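Local structure of MlnE (Bacillus amyloliquefaciens subsp. plantarum, 5D2E) at residues A[68-73]-A[98-103]; A[91-96]-A[111-116]; A[211-216]-A[249-254]. The protein forms the N-terminal part of a polyketide assembly-line protein and contains a B-type, NADP-binding ketoreductase that probably reduces beta-keto groups during macrolactin synthesis. All blocks are in the same frame, centred on the assembly; numbering follows the deposited sequence.

Contact 1: residues A[68-73]-A[98-103]; sequences SMYTVM and NGRFTM
Arg100 lays its guanidinium on one face of the Tyr70 ring, and these two residues carry the whole contact. The interaction is both a stack and a cation-pi pair. Arg100 CZ lies 4.0 Å from the centroid of the Tyr70 ring, 18° off the ring normal. The two planes are tilted by 23°, close to parallel. Arg100 NH1 does most of the touching. It sits 3.4 Å above the Tyr70 ring plane, over its centre, and reaches Tyr70 CZ at 3.6 Å. The guanidinium in turn has the CD1 rim of the ring over one of its own faces.

A smaller apolar contact adds to this. Arg100 CD meets Tyr70 CE1 at 3.7 Å. The bends at chi2 and chi3 fold the arginine chain back, so that NH1 comes over the ring centre while CD stays beside the CE1 rim.

Around the pair, Tyr86 meets the Tyr70 ring edge-to-face, and Arg100 NH2 makes a long, weak ion pair with Asp67. The contact joins the start of helix 70-76 to strand 100-103 at the protein surface. Both lie in a Rossmann-like region of the ketoreductase, away from the NADP site.

The attraction rests on charge over pi electrons and on flat-group packing. The pi face and the weak pair with Asp67 probably help hold an already charged guanidinium flat on the ring.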
loop_
_atom_site.group_PDB
_atom_site.type_symbol
_atom_site.label_atom_id
_atom_site.label_comp_id
_atom_site.label_asym_id
_atom_site.label_seq_id
_atom_site.Cartn_x
_atom_site.Cartn_y
_atom_site.Cartn_z
ATOM N N SER A 68 -24.192 -15.751 -4.356
ATOM C CA SER A 68 -23.452 -16.748 -5.124
ATOM C C SER A 68 -22.694 -17.714 -4.257
ATOM O O SER A 68 -22.413 -18.828 -4.667
ATOM C CB SER A 68 -22.509 -16.086 -6.131
ATOM O OG SER A 68 -21.580 -15.286 -5.447
ATOM N N MET A 69 -22.345 -17.330 -3.028
ATOM C CA MET A 69 -21.656 -18.275 -2.156
ATOM C C MET A 69 -22.558 -19.002 -1.125
ATOM O O MET A 69 -22.067 -19.824 -0.337
ATOM C CB MET A 69 -20.539 -17.537 -1.454
ATOM C CG MET A 69 -19.388 -17.196 -2.407
ATOM S SD MET A 69 -18.458 -18.657 -2.949
ATOM C CE MET A 69 -17.817 -19.466 -1.537
ATOM N N TYR A 70 -23.864 -18.742 -1.136
ATOM C CA TYR A 70 -24.708 -19.239 -0.041
ATOM C C TYR A 70 -24.797 -20.781 -0.025
ATOM O O TYR A 70 -24.446 -21.461 0.980
ATOM C CB TYR A 70 -26.097 -18.586 -0.070
ATOM C CG TYR A 70 -26.972 -19.140 1.035
ATOM C CD1 TYR A 70 -26.827 -18.699 2.356
ATOM C CD2 TYR A 70 -27.917 -20.117 0.761
ATOM C CE1 TYR A 70 -27.610 -19.210 3.386
ATOM C CE2 TYR A 70 -28.700 -20.648 1.774
ATOM C CZ TYR A 70 -28.539 -20.177 3.076
ATOM O OH TYR A 70 -29.307 -20.707 4.059
ATOM N N THR A 71 -25.219 -21.355 -1.147
ATOM C CA THR A 71 -25.382 -22.859 -1.249
ATOM C C THR A 71 -24.144 -23.617 -0.989
ATOM O O THR A 71 -24.142 -24.602 -0.241
ATOM C CB THR A 71 -25.801 -23.233 -2.666
ATOM O OG1 THR A 71 -27.015 -22.537 -2.912
ATOM C CG2 THR A 71 -26.030 -24.751 -2.776
ATOM N N VAL A 72 -23.019 -23.147 -1.577
ATOM C CA VAL A 72 -21.828 -23.911 -1.418
ATOM C C VAL A 72 -21.395 -23.875 0.018
ATOM O O VAL A 72 -20.802 -24.822 0.523
ATOM C CB VAL A 72 -20.658 -23.468 -2.385
ATOM C CG1 VAL A 72 -20.040 -22.138 -1.925
ATOM C CG2 VAL A 72 -19.572 -24.498 -2.354
ATOM N N MET A 73 -21.604 -22.738 0.683
ATOM C CA MET A 73 -21.138 -22.640 2.052
ATOM C C MET A 73 -22.086 -23.431 2.958
ATOM O O MET A 73 -21.644 -24.075 3.902
ATOM C CB MET A 73 -21.069 -21.175 2.526
ATOM C CG MET A 73 -19.943 -20.318 1.953
ATOM S SD MET A 73 -18.358 -21.060 2.205
ATOM C CE MET A 73 -18.154 -21.055 3.948
ATOM N N ASN A 98 -33.798 -16.087 9.687
ATOM C CA ASN A 98 -33.066 -17.312 9.748
ATOM C C ASN A 98 -31.618 -17.137 9.272
ATOM O O ASN A 98 -31.081 -17.973 8.580
ATOM C CB ASN A 98 -33.745 -18.403 8.970
ATOM C CG ASN A 98 -35.146 -18.704 9.551
ATOM O OD1 ASN A 98 -35.330 -18.792 10.785
ATOM N ND2 ASN A 98 -36.132 -18.643 8.695
ATOM N N GLY A 99 -31.003 -16.042 9.678
ATOM C CA GLY A 99 -29.560 -15.889 9.455
ATOM C C GLY A 99 -29.216 -15.128 8.201
ATOM O O GLY A 99 -28.033 -14.915 7.941
ATOM N N ARG A 100 -30.206 -14.637 7.468
ATOM C CA ARG A 100 -29.958 -13.873 6.284
ATOM C C ARG A 100 -30.230 -12.445 6.506
ATOM O O ARG A 100 -31.264 -12.103 7.116
ATOM C CB ARG A 100 -30.876 -14.324 5.105
ATOM C CG ARG A 100 -30.760 -15.788 4.728
ATOM C CD ARG A 100 -29.444 -16.094 4.143
ATOM N NE ARG A 100 -29.250 -15.516 2.816
ATOM C CZ ARG A 100 -29.529 -16.102 1.634
ATOM N NH1 ARG A 100 -30.101 -17.286 1.536
ATOM N NH2 ARG A 100 -29.255 -15.459 0.513
ATOM N N PHE A 101 -29.365 -11.564 6.002
ATOM C CA PHE A 101 -29.564 -10.138 6.044
ATOM C C PHE A 101 -29.180 -9.489 4.735
ATOM O O PHE A 101 -28.381 -10.025 3.952
ATOM C CB PHE A 101 -28.688 -9.497 7.116
ATOM C CG PHE A 101 -29.012 -9.886 8.502
ATOM C CD1 PHE A 101 -28.510 -11.063 9.028
ATOM C CD2 PHE A 101 -29.755 -9.034 9.312
ATOM C CE1 PHE A 101 -28.782 -11.437 10.288
ATOM C CE2 PHE A 101 -30.051 -9.423 10.608
ATOM C CZ PHE A 101 -29.581 -10.638 11.093
ATOM N N THR A 102 -29.731 -8.303 4.492
ATOM C CA THR A 102 -29.246 -7.386 3.459
ATOM C C THR A 102 -28.844 -6.074 4.108
ATOM O O THR A 102 -29.312 -5.735 5.214
ATOM C CB THR A 102 -30.269 -7.055 2.352
ATOM O OG1 THR A 102 -31.368 -6.355 2.929
ATOM C CG2 THR A 102 -30.772 -8.321 1.662
ATOM N N MET A 103 -27.940 -5.348 3.448
ATOM C CA MET A 103 -27.505 -4.047 3.969
ATOM C C MET A 103 -26.757 -3.311 2.896
ATOM O O MET A 103 -26.367 -3.897 1.917
ATOM C CB MET A 103 -26.577 -4.183 5.185
ATOM C CG MET A 103 -25.261 -4.890 4.930
ATOM S SD MET A 103 -24.256 -5.158 6.456
ATOM C CE MET A 103 -23.758 -3.444 6.734
#

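Contact 2: residues A[91-96]-A[111-116]; sequences ERFEDC and YDALCG
Phe93 presses its ring flat against the methyl group of Ala113 on helix 108-120. Its CG is anti to the backbone N (chi1 173°), which swings the ring out from the chain onto the helix. Ala113 CB then sits 3.6 Å from the centroid of the Phe93 ring, only 8° off the normal. This is a CH-pi contact, with the methyl over the centre of the face. Ala113 CB is nearly equidistant from the ring carbons, with Phe93 CD2 and CE2 nearest at 3.7 Å.

The CE1 corner of the ring reaches the helix backbone. Phe93 CE1 comes within 3.5 Å of Leu114 N, approaching obliquely. Leu114 adds little of its side chain: CB lies 4.0 Å from Phe93 CE1, while the anti chi1 (-177°) carries its branch elsewhere.

On either side of Phe93 in the chain, Arg92 and Glu94 run out in the same general direction and meet at their ends. Arg92 NH2 and Glu94 OE1 form a salt bridge of 2.7 Å that stays within their own segment. The Phe93 side chain also touches Asp110 and Val117, so it covers a strip of the helix. The packing joins the segment leading into strand 94-95 to helix 108-120 of the Rossmann-like region.

The side-chain contact is apolar; the ring also rests against the backbone at Leu114 N. A small alanine lets the ring come close to the helix, and the pairing depends on shape and dispersion rather than charge.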
loop_
_atom_site.group_PDB
_atom_site.type_symbol
_atom_site.label_atom_id
_atom_site.label_comp_id
_atom_site.label_asym_id
_atom_site.label_seq_id
_atom_site.Cartn_x
_atom_site.Cartn_y
_atom_site.Cartn_z
ATOM N N GLU A 91 -30.551 -2.211 -0.800
ATOM C CA GLU A 91 -30.848 -0.783 -0.605
ATOM C C GLU A 91 -30.874 -0.470 0.891
ATOM O O GLU A 91 -30.351 0.508 1.364
ATOM C CB GLU A 91 -32.232 -0.408 -1.167
ATOM C CG GLU A 91 -32.551 -0.880 -2.576
ATOM C CD GLU A 91 -31.525 -0.424 -3.604
ATOM O OE1 GLU A 91 -30.956 0.685 -3.452
ATOM O OE2 GLU A 91 -31.293 -1.183 -4.580
ATOM N N ARG A 92 -31.510 -1.341 1.633
ATOM C CA ARG A 92 -31.745 -1.098 3.041
ATOM C C ARG A 92 -31.209 -2.269 3.875
ATOM O O ARG A 92 -31.109 -3.398 3.393
ATOM C CB ARG A 92 -33.246 -1.065 3.314
ATOM C CG ARG A 92 -34.113 -0.005 2.641
ATOM C CD ARG A 92 -35.582 -0.253 3.066
ATOM N NE ARG A 92 -36.000 -1.662 2.809
ATOM C CZ ARG A 92 -36.175 -2.665 3.710
ATOM N NH1 ARG A 92 -36.013 -2.523 5.030
ATOM N NH2 ARG A 92 -36.535 -3.863 3.271
ATOM N N PHE A 93 -30.968 -1.992 5.151
ATOM C CA PHE A 93 -30.752 -3.036 6.125
ATOM C C PHE A 93 -32.047 -3.777 6.329
ATOM O O PHE A 93 -33.087 -3.167 6.545
ATOM C CB PHE A 93 -30.328 -2.483 7.459
ATOM C CG PHE A 93 -30.249 -3.519 8.538
ATOM C CD1 PHE A 93 -29.179 -4.371 8.605
ATOM C CD2 PHE A 93 -31.270 -3.683 9.429
ATOM C CE1 PHE A 93 -29.105 -5.336 9.581
ATOM C CE2 PHE A 93 -31.215 -4.638 10.435
ATOM C CZ PHE A 93 -30.125 -5.478 10.504
ATOM N N GLU A 94 -31.978 -5.080 6.278
ATOM C CA GLU A 94 -33.163 -5.919 6.531
ATOM C C GLU A 94 -32.747 -7.245 7.122
ATOM O O GLU A 94 -31.878 -7.894 6.589
ATOM C CB GLU A 94 -33.967 -6.206 5.237
ATOM C CG GLU A 94 -35.300 -6.879 5.546
ATOM C CD GLU A 94 -36.178 -7.092 4.310
ATOM O OE1 GLU A 94 -35.897 -6.478 3.272
ATOM O OE2 GLU A 94 -37.100 -7.927 4.356
ATOM N N ASP A 95 -33.388 -7.641 8.207
ATOM C CA ASP A 95 -33.292 -8.997 8.693
ATOM C C ASP A 95 -34.200 -9.848 7.767
ATOM O O ASP A 95 -35.427 -9.734 7.824
ATOM C CB ASP A 95 -33.757 -9.050 10.138
ATOM C CG ASP A 95 -33.742 -10.393 10.728
ATOM O OD1 ASP A 95 -33.639 -11.385 10.005
ATOM O OD2 ASP A 95 -33.751 -10.485 12.009
ATOM N N CYS A 96 -33.603 -10.672 6.919
ATOM C CA CYS A 96 -34.371 -11.503 6.005
ATOM C C CYS A 96 -34.679 -12.909 6.544
ATOM O O CYS A 96 -34.993 -13.825 5.773
ATOM C CB CYS A 96 -33.631 -11.564 4.642
ATOM S SG CYS A 96 -33.456 -9.953 3.921
ATOM N N TYR A 111 -24.215 -1.283 9.649
ATOM C CA TYR A 111 -23.396 -2.187 10.472
ATOM C C TYR A 111 -23.838 -2.130 11.907
ATOM O O TYR A 111 -23.841 -3.152 12.613
ATOM C CB TYR A 111 -21.897 -1.920 10.332
ATOM C CG TYR A 111 -21.308 -2.222 8.978
ATOM C CD1 TYR A 111 -21.329 -1.293 8.000
ATOM C CD2 TYR A 111 -20.738 -3.465 8.670
ATOM C CE1 TYR A 111 -20.803 -1.530 6.757
ATOM C CE2 TYR A 111 -20.179 -3.714 7.411
ATOM C CZ TYR A 111 -20.203 -2.748 6.462
ATOM O OH TYR A 111 -19.727 -2.849 5.156
ATOM N N ASP A 112 -24.240 -0.944 12.389
ATOM C CA ASP A 112 -24.782 -0.845 13.746
ATOM C C ASP A 112 -25.989 -1.654 13.951
ATOM O O ASP A 112 -26.133 -2.336 14.994
ATOM C CB ASP A 112 -25.119 0.607 14.125
ATOM C CG ASP A 112 -23.920 1.438 14.267
ATOM O OD1 ASP A 112 -22.837 0.978 14.720
ATOM O OD2 ASP A 112 -24.064 2.617 13.918
ATOM N N ALA A 113 -26.914 -1.546 12.986
ATOM C CA ALA A 113 -28.148 -2.313 12.999
ATOM C C ALA A 113 -27.866 -3.803 13.020
ATOM O O ALA A 113 -28.474 -4.531 13.796
ATOM C CB ALA A 113 -28.989 -1.992 11.785
ATOM N N LEU A 114 -26.942 -4.255 12.148
ATOM C CA LEU A 114 -26.548 -5.652 12.147
ATOM C C LEU A 114 -26.052 -6.101 13.517
ATOM O O LEU A 114 -26.466 -7.162 13.986
ATOM C CB LEU A 114 -25.446 -5.931 11.118
ATOM C CG LEU A 114 -24.975 -7.361 10.954
ATOM C CD1 LEU A 114 -26.101 -8.272 10.447
ATOM C CD2 LEU A 114 -23.804 -7.428 10.009
ATOM N N CYS A 115 -25.096 -5.352 14.098
ATOM C CA CYS A 115 -24.600 -5.677 15.427
ATOM C C CYS A 115 -25.750 -5.724 16.480
ATOM O O CYS A 115 -25.812 -6.612 17.281
ATOM C CB CYS A 115 -23.559 -4.668 15.895
ATOM S SG CYS A 115 -22.087 -4.587 14.896
ATOM N N GLY A 116 -26.628 -4.748 16.434
ATOM C CA GLY A 116 -27.758 -4.657 17.369
ATOM C C GLY A 116 -28.649 -5.854 17.252
ATOM O O GLY A 116 -28.969 -6.518 18.241
#

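Contact 3: residues A[211-216]-A[249-254]; sequences ELKSMF and HYYKRQ
The Tyr251 ring meets Lys213 at its edge, with Lys213 NZ near the ring plane on the hydroxyl side. The amine is not over a face, so the arrangement differs from a cation-pi pair. Lys213 NZ lies 2.9 Å from Tyr251 OH, but Lys213 CE is equally close to that oxygen, which is too short for a carbon. The position of the lysine end is therefore doubtful. The hydroxyl has a clear partner in Glu246, whose OE2 is hydrogen-bonded to Tyr251 OH. The Lys213 side chain also touches Glu246.

The two residues come from strands that are not neighbours in the Rossmann-like sheet of this ketoreductase region. Strand 242-245 lies between them. It runs parallel to strand 205-214, and strand 249-257 turns back antiparallel beside it. Lys213 and Tyr251 approach each other past it, near Glu246 in the loop that links 242-245 to 249-257. Backbone bonds run from Glu211 and Lys213 to this middle strand, and the Tyr251 side chain touches its Cys244.

The two side chains cross at about a right angle. Lys213 starts toward the other strand and runs extended until it bends at chi3 (57°), near its end. Tyr251 leaves its strand to one side of segment 211-216, but its hydroxyl end comes nearer. Its chi1 of 31° departs from a staggered position. Both residues touch a neighbouring molecule in the crystal, which may influence these conformations.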
loop_
_atom_site.group_PDB
_atom_site.type_symbol
_atom_site.label_atom_id
_atom_site.label_comp_id
_atom_site.label_asym_id
_atom_site.label_seq_id
_atom_site.Cartn_x
_atom_site.Cartn_y
_atom_site.Cartn_z
ATOM N N GLU A 211 -5.937 -13.813 -1.666
ATOM C CA GLU A 211 -6.193 -13.541 -3.038
ATOM C C GLU A 211 -6.640 -14.863 -3.673
ATOM O O GLU A 211 -6.052 -15.967 -3.432
ATOM C CB GLU A 211 -4.925 -13.033 -3.733
ATOM C CG GLU A 211 -5.092 -12.828 -5.222
ATOM C CD GLU A 211 -3.869 -12.219 -5.910
ATOM O OE1 GLU A 211 -3.240 -11.429 -5.271
ATOM O OE2 GLU A 211 -3.599 -12.450 -7.086
ATOM N N LEU A 212 -7.739 -14.778 -4.370
ATOM C CA LEU A 212 -8.291 -15.939 -5.077
ATOM C C LEU A 212 -8.001 -15.736 -6.562
ATOM O O LEU A 212 -8.775 -15.070 -7.282
ATOM C CB LEU A 212 -9.796 -16.098 -4.792
ATOM C CG LEU A 212 -10.204 -16.115 -3.313
ATOM C CD1 LEU A 212 -11.694 -15.952 -3.153
ATOM C CD2 LEU A 212 -9.728 -17.370 -2.635
ATOM N N LYS A 213 -6.881 -16.286 -7.022
ATOM C CA LYS A 213 -6.456 -16.043 -8.404
ATOM C C LYS A 213 -6.839 -17.193 -9.336
ATOM O O LYS A 213 -6.296 -18.288 -9.231
ATOM C CB LYS A 213 -4.956 -15.798 -8.502
ATOM C CG LYS A 213 -4.547 -15.392 -9.911
ATOM C CD LYS A 213 -3.216 -14.730 -10.073
ATOM C CE LYS A 213 -2.076 -15.523 -9.561
ATOM N NZ LYS A 213 -0.856 -14.598 -9.669
ATOM N N SER A 214 -7.778 -16.924 -10.216
ATOM C CA SER A 214 -8.078 -17.817 -11.322
ATOM C C SER A 214 -6.933 -17.809 -12.334
ATOM O O SER A 214 -6.465 -16.772 -12.723
ATOM C CB SER A 214 -9.302 -17.308 -12.038
ATOM O OG SER A 214 -10.358 -17.577 -11.155
ATOM N N MET A 215 -6.566 -18.969 -12.814
ATOM C CA MET A 215 -5.579 -19.077 -13.874
ATOM C C MET A 215 -6.277 -19.421 -15.215
ATOM O O MET A 215 -7.408 -19.952 -15.214
ATOM C CB MET A 215 -4.602 -20.175 -13.490
ATOM C CG MET A 215 -3.841 -19.931 -12.183
ATOM S SD MET A 215 -2.961 -18.404 -12.112
ATOM C CE MET A 215 -1.440 -18.832 -13.002
ATOM N N PHE A 216 -5.620 -19.229 -16.339
ATOM C CA PHE A 216 -6.240 -19.610 -17.624
ATOM C C PHE A 216 -6.444 -21.129 -17.597
ATOM O O PHE A 216 -5.602 -21.897 -17.121
ATOM C CB PHE A 216 -5.371 -19.228 -18.819
ATOM C CG PHE A 216 -5.118 -17.763 -18.951
ATOM C CD1 PHE A 216 -6.161 -16.822 -18.897
ATOM C CD2 PHE A 216 -3.812 -17.290 -19.145
ATOM C CE1 PHE A 216 -5.890 -15.456 -18.993
ATOM C CE2 PHE A 216 -3.558 -15.939 -19.285
ATOM C CZ PHE A 216 -4.594 -15.020 -19.204
ATOM N N HIS A 249 -2.152 -24.414 -6.100
ATOM C CA HIS A 249 -0.920 -23.940 -5.463
ATOM C C HIS A 249 -1.220 -22.649 -4.699
ATOM O O HIS A 249 -2.124 -21.933 -5.050
ATOM C CB HIS A 249 0.130 -23.621 -6.496
ATOM C CG HIS A 249 0.586 -24.806 -7.289
ATOM N ND1 HIS A 249 0.011 -25.164 -8.493
ATOM C CD2 HIS A 249 1.517 -25.751 -7.011
ATOM C CE1 HIS A 249 0.611 -26.261 -8.939
ATOM N NE2 HIS A 249 1.529 -26.623 -8.061
ATOM N N TYR A 250 -0.440 -22.372 -3.662
ATOM C CA TYR A 250 -0.528 -21.116 -2.995
ATOM C C TYR A 250 0.862 -20.606 -2.648
ATOM O O TYR A 250 1.846 -21.370 -2.584
ATOM C CB TYR A 250 -1.439 -21.179 -1.777
ATOM C CG TYR A 250 -0.961 -22.043 -0.612
ATOM C CD1 TYR A 250 -1.274 -23.393 -0.558
ATOM C CD2 TYR A 250 -0.165 -21.503 0.388
ATOM C CE1 TYR A 250 -0.835 -24.173 0.498
ATOM C CE2 TYR A 250 0.300 -22.275 1.438
ATOM C CZ TYR A 250 -0.059 -23.615 1.479
ATOM O OH TYR A 250 0.374 -24.384 2.513
ATOM N N TYR A 251 0.941 -19.310 -2.423
ATOM C CA TYR A 251 2.219 -18.719 -2.079
ATOM C C TYR A 251 2.110 -17.574 -1.072
ATOM O O TYR A 251 1.092 -16.837 -1.003
ATOM C CB TYR A 251 3.048 -18.383 -3.337
ATOM C CG TYR A 251 2.279 -18.028 -4.556
ATOM C CD1 TYR A 251 1.739 -18.989 -5.403
ATOM C CD2 TYR A 251 2.083 -16.680 -4.890
ATOM C CE1 TYR A 251 0.960 -18.634 -6.521
ATOM C CE2 TYR A 251 1.307 -16.280 -6.032
ATOM C CZ TYR A 251 0.737 -17.258 -6.847
ATOM O OH TYR A 251 -0.008 -16.783 -7.936
ATOM N N LYS A 252 3.153 -17.499 -0.249
ATOM C CA LYS A 252 3.293 -16.515 0.758
ATOM C C LYS A 252 4.608 -15.764 0.566
ATOM O O LYS A 252 5.530 -16.269 -0.060
ATOM C CB LYS A 252 3.365 -17.226 2.098
ATOM C CG LYS A 252 2.056 -17.798 2.594
ATOM C CD LYS A 252 2.189 -18.028 4.091
ATOM C CE LYS A 252 0.851 -18.179 4.759
ATOM N NZ LYS A 252 0.190 -19.367 4.155
ATOM N N ARG A 253 4.682 -14.582 1.151
ATOM C CA ARG A 253 5.804 -13.713 0.915
ATOM C C ARG A 253 6.338 -13.100 2.208
ATOM O O ARG A 253 5.569 -12.838 3.137
ATOM C CB ARG A 253 5.488 -12.604 -0.065
ATOM C CG ARG A 253 4.573 -11.556 0.509
ATOM C CD ARG A 253 4.333 -10.395 -0.415
ATOM N NE ARG A 253 3.055 -9.758 -0.127
ATOM C CZ ARG A 253 2.376 -9.016 -0.996
ATOM N NH1 ARG A 253 2.858 -8.763 -2.217
ATOM N NH2 ARG A 253 1.192 -8.543 -0.653
ATOM N N GLN A 254 7.638 -12.807 2.205
ATOM C CA GLN A 254 8.231 -12.043 3.310
ATOM C C GLN A 254 9.434 -11.283 2.832
ATOM O O GLN A 254 10.031 -11.652 1.834
ATOM C CB GLN A 254 8.592 -12.970 4.472
ATOM C CG GLN A 254 9.870 -13.753 4.278
ATOM C CD GLN A 254 10.116 -14.704 5.410
ATOM O OE1 GLN A 254 10.264 -15.905 5.195
ATOM N NE2 GLN A 254 10.118 -14.181 6.634
#

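In the fold
Contacts 1 and 2 are close neighbours, with centres 14 Å apart. Strand 100-103 joins them: it pairs antiparallel with strand 94-95, where Thr102 O and Glu94 N are 2.9 Å apart in a probable hydrogen bond. Phe101 CD2 also packs on Asp95 CA at 3.6 Å. Their segments alternate along the chain. Contact 3 comes later in the sequence and stands apart. Its centre is 26 Å from that of contact 1 and 34 Å from that of contact 2. Its nearest atoms are about 7 Å from contact 1 and about 17 Å from contact 2. All three lie away from the NADP pocket, which is built from residues between 280 and 452.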